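Local coordinates for tetratricopeptide repeat protein (Parabacteroides merdae ATCC 43184, PDB 4R7S), which is of unknown function but, as a tetratricopeptide repeat protein built from stacked helical hairpins, probably serves as a scaffold for binding other proteins, at residues K154-N167 against G182-R195. Sequence-based numbering, arbitrary orientation.
Sequences KMRGNYDESERIFN and GRADLYFMMGKNAR. With EDO (1,2-ethanediol), chain D.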
# COMPACT_ATOMS: atom_id res chain seq x y z
N LYS A 154 -6.37 -15.56 -7.59
CA LYS A 154 -5.86 -16.36 -6.48
C LYS A 154 -6.86 -16.30 -5.29
O LYS A 154 -7.25 -17.34 -4.77
CB LYS A 154 -4.48 -15.82 -6.06
CG LYS A 154 -4.00 -16.35 -4.71
CD LYS A 154 -2.71 -15.70 -4.24
CE LYS A 154 -2.95 -14.46 -3.43
NZ LYS A 154 -1.67 -13.77 -3.19
N MSE A 155 -7.30 -15.10 -4.88
CA MSE A 155 -8.23 -14.95 -3.74
C MSE A 155 -9.62 -15.58 -4.02
O MSE A 155 -10.30 -16.02 -3.07
CB MSE A 155 -8.38 -13.49 -3.35
CG MSE A 155 -7.06 -12.85 -2.87
SE MSE A 155 -6.07 -13.78 -1.45
CE MSE A 155 -7.59 -14.15 -0.18
N ARG A 156 -10.03 -15.63 -5.30
CA ARG A 156 -11.28 -16.24 -5.79
C ARG A 156 -11.20 -17.78 -5.83
O ARG A 156 -12.22 -18.44 -5.99
CB ARG A 156 -11.50 -15.78 -7.22
CG ARG A 156 -12.27 -14.55 -7.36
CD ARG A 156 -13.20 -14.73 -8.51
NE ARG A 156 -12.61 -14.29 -9.75
CZ ARG A 156 -13.05 -13.26 -10.45
NH1 ARG A 156 -14.09 -12.56 -10.03
NH2 ARG A 156 -12.46 -12.93 -11.60
N GLY A 157 -9.99 -18.31 -5.81
CA GLY A 157 -9.74 -19.75 -5.94
C GLY A 157 -9.51 -20.18 -7.38
O GLY A 157 -9.48 -21.39 -7.64
N ASN A 158 -9.35 -19.23 -8.35
CA ASN A 158 -9.07 -19.60 -9.75
C ASN A 158 -7.57 -19.59 -9.94
O ASN A 158 -7.02 -18.74 -10.64
CB ASN A 158 -9.79 -18.68 -10.79
CG ASN A 158 -11.30 -18.69 -10.69
OD1 ASN A 158 -11.93 -19.62 -10.14
ND2 ASN A 158 -11.92 -17.65 -11.21
N TYR A 159 -6.93 -20.54 -9.26
CA TYR A 159 -5.49 -20.73 -9.15
C TYR A 159 -4.79 -20.87 -10.48
O TYR A 159 -3.72 -20.30 -10.65
CB TYR A 159 -5.18 -21.93 -8.24
CG TYR A 159 -5.72 -21.74 -6.84
CD1 TYR A 159 -5.34 -20.65 -6.06
CD2 TYR A 159 -6.62 -22.65 -6.29
CE1 TYR A 159 -5.85 -20.45 -4.78
CE2 TYR A 159 -7.12 -22.48 -4.99
CZ TYR A 159 -6.74 -21.37 -4.24
OH TYR A 159 -7.24 -21.14 -2.98
N ASP A 160 -5.41 -21.56 -11.45
CA ASP A 160 -4.83 -21.75 -12.77
C ASP A 160 -4.80 -20.47 -13.56
O ASP A 160 -3.85 -20.24 -14.34
CB ASP A 160 -5.60 -22.82 -13.55
CG ASP A 160 -5.45 -24.24 -13.01
OD1 ASP A 160 -4.39 -24.54 -12.37
OD2 ASP A 160 -6.37 -25.07 -13.25
N GLU A 161 -5.83 -19.63 -13.39
CA GLU A 161 -5.88 -18.35 -14.08
C GLU A 161 -4.79 -17.44 -13.48
O GLU A 161 -3.98 -16.86 -14.21
CB GLU A 161 -7.30 -17.73 -14.02
CG GLU A 161 -7.53 -16.49 -14.89
CD GLU A 161 -7.00 -16.42 -16.32
OE1 GLU A 161 -6.45 -17.42 -16.83
OE2 GLU A 161 -7.11 -15.32 -16.92
N SER A 162 -4.72 -17.43 -12.14
CA SER A 162 -3.74 -16.67 -11.41
C SER A 162 -2.32 -17.07 -11.83
O SER A 162 -1.46 -16.21 -12.06
CB SER A 162 -3.95 -16.89 -9.92
OG SER A 162 -3.07 -16.06 -9.19
N GLU A 163 -2.08 -18.38 -11.94
CA GLU A 163 -0.77 -18.92 -12.31
C GLU A 163 -0.42 -18.53 -13.73
O GLU A 163 0.73 -18.18 -13.99
CB GLU A 163 -0.75 -20.45 -12.13
CG GLU A 163 0.62 -21.04 -12.42
CD GLU A 163 0.72 -22.54 -12.53
OE1 GLU A 163 -0.28 -23.21 -12.87
OE2 GLU A 163 1.83 -23.05 -12.30
N ARG A 164 -1.40 -18.58 -14.65
CA ARG A 164 -1.18 -18.19 -16.04
C ARG A 164 -0.69 -16.73 -16.11
O ARG A 164 0.29 -16.45 -16.82
CB ARG A 164 -2.47 -18.36 -16.85
CG ARG A 164 -2.28 -18.16 -18.34
CD ARG A 164 -3.58 -17.89 -19.08
NE ARG A 164 -4.34 -16.75 -18.54
CZ ARG A 164 -4.09 -15.47 -18.79
NH1 ARG A 164 -3.05 -15.12 -19.55
NH2 ARG A 164 -4.86 -14.52 -18.28
N ILE A 165 -1.33 -15.81 -15.34
CA ILE A 165 -1.00 -14.38 -15.32
C ILE A 165 0.42 -14.17 -14.76
O ILE A 165 1.21 -13.47 -15.39
CB ILE A 165 -2.04 -13.54 -14.54
CG1 ILE A 165 -3.43 -13.71 -15.17
CG2 ILE A 165 -1.60 -12.05 -14.48
CD1 ILE A 165 -4.62 -13.24 -14.32
N PHE A 166 0.73 -14.79 -13.61
CA PHE A 166 2.06 -14.69 -13.01
C PHE A 166 3.10 -15.27 -13.93
O PHE A 166 4.18 -14.72 -14.00
CB PHE A 166 2.14 -15.39 -11.64
CG PHE A 166 1.63 -14.58 -10.49
CD1 PHE A 166 2.32 -13.44 -10.06
CD2 PHE A 166 0.49 -14.96 -9.80
CE1 PHE A 166 1.85 -12.69 -8.98
CE2 PHE A 166 0.03 -14.21 -8.71
CZ PHE A 166 0.70 -13.07 -8.31
N ASN A 167 2.79 -16.37 -14.62
CA ASN A 167 3.79 -16.94 -15.53
C ASN A 167 4.07 -15.98 -16.69
O ASN A 167 5.23 -15.79 -17.07
CB ASN A 167 3.39 -18.34 -16.04
CG ASN A 167 3.41 -19.41 -14.98
OD1 ASN A 167 4.11 -19.32 -13.96
ND2 ASN A 167 2.64 -20.48 -15.22
N GLY A 182 4.80 -13.01 -5.35
CA GLY A 182 3.37 -13.15 -5.61
C GLY A 182 3.04 -14.56 -6.07
O GLY A 182 2.12 -15.19 -5.55
N ARG A 183 3.84 -15.08 -7.01
CA ARG A 183 3.66 -16.44 -7.51
C ARG A 183 3.89 -17.46 -6.40
O ARG A 183 3.12 -18.42 -6.32
CB ARG A 183 4.56 -16.74 -8.73
CG ARG A 183 4.13 -18.01 -9.44
CD ARG A 183 4.79 -18.19 -10.78
NE ARG A 183 6.20 -18.49 -10.61
CZ ARG A 183 7.05 -18.63 -11.61
NH1 ARG A 183 6.63 -18.52 -12.86
NH2 ARG A 183 8.32 -18.90 -11.38
N ALA A 184 4.95 -17.27 -5.56
CA ALA A 184 5.22 -18.19 -4.44
C ALA A 184 4.00 -18.26 -3.49
O ALA A 184 3.62 -19.34 -3.08
CB ALA A 184 6.47 -17.77 -3.66
N ASP A 185 3.38 -17.10 -3.21
CA ASP A 185 2.22 -17.02 -2.33
C ASP A 185 1.05 -17.79 -2.93
O ASP A 185 0.31 -18.44 -2.19
CB ASP A 185 1.82 -15.56 -2.04
CG ASP A 185 0.82 -15.44 -0.90
OD1 ASP A 185 1.17 -15.83 0.24
OD2 ASP A 185 -0.34 -15.02 -1.15
N LEU A 186 0.91 -17.72 -4.26
CA LEU A 186 -0.13 -18.46 -4.98
C LEU A 186 0.13 -19.95 -4.85
O LEU A 186 -0.81 -20.70 -4.56
CB LEU A 186 -0.17 -18.07 -6.47
CG LEU A 186 -0.89 -19.06 -7.39
CD1 LEU A 186 -2.39 -19.00 -7.20
CD2 LEU A 186 -0.57 -18.77 -8.79
N TYR A 187 1.39 -20.38 -5.03
CA TYR A 187 1.74 -21.80 -4.93
C TYR A 187 1.49 -22.33 -3.51
O TYR A 187 0.95 -23.42 -3.36
CB TYR A 187 3.18 -22.03 -5.37
CG TYR A 187 3.39 -21.93 -6.87
CD1 TYR A 187 2.42 -22.40 -7.76
CD2 TYR A 187 4.59 -21.45 -7.39
CE1 TYR A 187 2.63 -22.34 -9.14
CE2 TYR A 187 4.81 -21.41 -8.77
CZ TYR A 187 3.82 -21.84 -9.64
OH TYR A 187 4.04 -21.80 -11.00
N PHE A 188 1.77 -21.51 -2.49
CA PHE A 188 1.52 -21.92 -1.11
C PHE A 188 0.02 -22.09 -0.90
O PHE A 188 -0.40 -23.12 -0.38
CB PHE A 188 2.11 -20.94 -0.11
CG PHE A 188 1.71 -21.19 1.33
CD1 PHE A 188 2.35 -22.18 2.07
CD2 PHE A 188 0.77 -20.40 1.96
CE1 PHE A 188 2.02 -22.38 3.41
CE2 PHE A 188 0.42 -20.62 3.29
CZ PHE A 188 1.05 -21.61 4.01
N MSE A 189 -0.79 -21.11 -1.35
CA MSE A 189 -2.25 -21.20 -1.22
C MSE A 189 -2.83 -22.38 -2.00
O MSE A 189 -3.96 -22.78 -1.76
CB MSE A 189 -2.93 -19.92 -1.65
CG MSE A 189 -2.74 -18.80 -0.68
SE MSE A 189 -3.77 -17.23 -1.20
CE MSE A 189 -5.67 -17.98 -0.94
N MSE A 190 -2.07 -22.91 -2.95
CA MSE A 190 -2.47 -24.04 -3.79
C MSE A 190 -2.09 -25.39 -3.18
O MSE A 190 -2.48 -26.42 -3.73
CB MSE A 190 -1.79 -23.92 -5.19
CG MSE A 190 -2.46 -22.95 -6.10
SE MSE A 190 -1.52 -22.89 -7.80
CE MSE A 190 -2.36 -24.50 -8.64
N GLY A 191 -1.27 -25.37 -2.12
CA GLY A 191 -0.73 -26.55 -1.44
C GLY A 191 0.54 -27.05 -2.08
O GLY A 191 1.05 -28.11 -1.72
N LYS A 192 1.07 -26.30 -3.05
CA LYS A 192 2.27 -26.62 -3.81
C LYS A 192 3.50 -26.00 -3.13
O LYS A 192 4.18 -25.11 -3.68
CB LYS A 192 2.12 -26.14 -5.26
CG LYS A 192 1.04 -26.87 -6.06
CD LYS A 192 1.27 -26.63 -7.58
CE LYS A 192 0.28 -27.33 -8.49
NZ LYS A 192 0.45 -28.82 -8.51
N ASN A 193 3.81 -26.50 -1.93
CA ASN A 193 4.88 -25.99 -1.10
C ASN A 193 6.28 -26.17 -1.71
O ASN A 193 7.05 -25.23 -1.66
CB ASN A 193 4.82 -26.63 0.28
CG ASN A 193 3.61 -26.25 1.11
OD1 ASN A 193 2.81 -25.34 0.79
ND2 ASN A 193 3.46 -26.91 2.24
N ALA A 194 6.61 -27.33 -2.28
CA ALA A 194 7.94 -27.47 -2.86
C ALA A 194 8.13 -26.50 -4.03
O ALA A 194 9.19 -25.86 -4.11
CB ALA A 194 8.20 -28.91 -3.29
N ARG A 195 7.09 -26.34 -4.89
CA ARG A 195 7.13 -25.40 -6.02
C ARG A 195 7.30 -23.95 -5.52
O ARG A 195 8.07 -23.19 -6.12
CB ARG A 195 5.89 -25.50 -6.92
CG ARG A 195 6.15 -24.84 -8.29
CD ARG A 195 5.15 -25.27 -9.35
NE ARG A 195 5.46 -24.66 -10.64
CZ ARG A 195 6.15 -25.24 -11.62
NH1 ARG A 195 6.62 -26.48 -11.47
NH2 ARG A 195 6.37 -24.60 -12.75
C1 EDO D . -1.13 -10.44 -1.89
O1 EDO D . -2.49 -10.86 -1.84
C2 EDO D . -0.95 -9.17 -2.79
O2 EDO D . -1.63 -8.02 -2.29
O HOH W 1 0.05 -13.48 -4.96
O HOH W 2 -7.18 -23.72 -1.77
O HOH W 3 6.33 -21.94 -13.82
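L186 of helix 178-189 is the knob of a knobs-into-holes contact in this tetratricopeptide repeat array, seated in a hole formed by K154 of helix 143-156 and S162, E163 and F166 of helix 159-172. Helices 159-172 and 178-189 pack nearly antiparallel, their short segments crossing at -158°. The two methyls of L186 divide the work: CD1 reaches the edge of the Y159 ring, 3.6 Å from Y159 CD1, while CD2 lies 3.7 Å from E163 CB. F166 lays one ring face over the backbone at G182 and R183, with F166 CZ 3.6 Å from G182 C; a CB on G182 would run into that ring. Were F166 replaced by an alanine, the G182-R183 backbone would probably lose the ring face that covers it, and L186 CD2 one wall of its hole. Further along, selenomethionine M190 lies alongside Y159, pointing the opposite way, with M190 CG 3.6 Å from Y159 CG, and its selenium makes an oblique Met-aromatic contact.

Polar groups flank this apolar centre. K154, with CG anti to its N (chi1 166°), runs across SE of selenomethionine M189 and bends at chi3, bringing NZ 2.7 Å from D185 OD2 in a salt bridge on the anti lone pair; a water links the same NZ to G182 O. With its chain extended beyond CG, E163 brings OE2 to the edge of the Y187 ring, where it accepts from Y187 OH at 2.9 Å. R183 NH1 gives N167 OD1 a bent bond of 2.9 Å.

The earlier part of helix 143-156 lies against helix 159-172, its A150 touching F166 and its A150 O bonded to S162 OG. Helix 193-206 packs against helix 178-189, its D199 in a salt bridge with R183 NH2, while helix 211-223 meets D185 and F188 through L216.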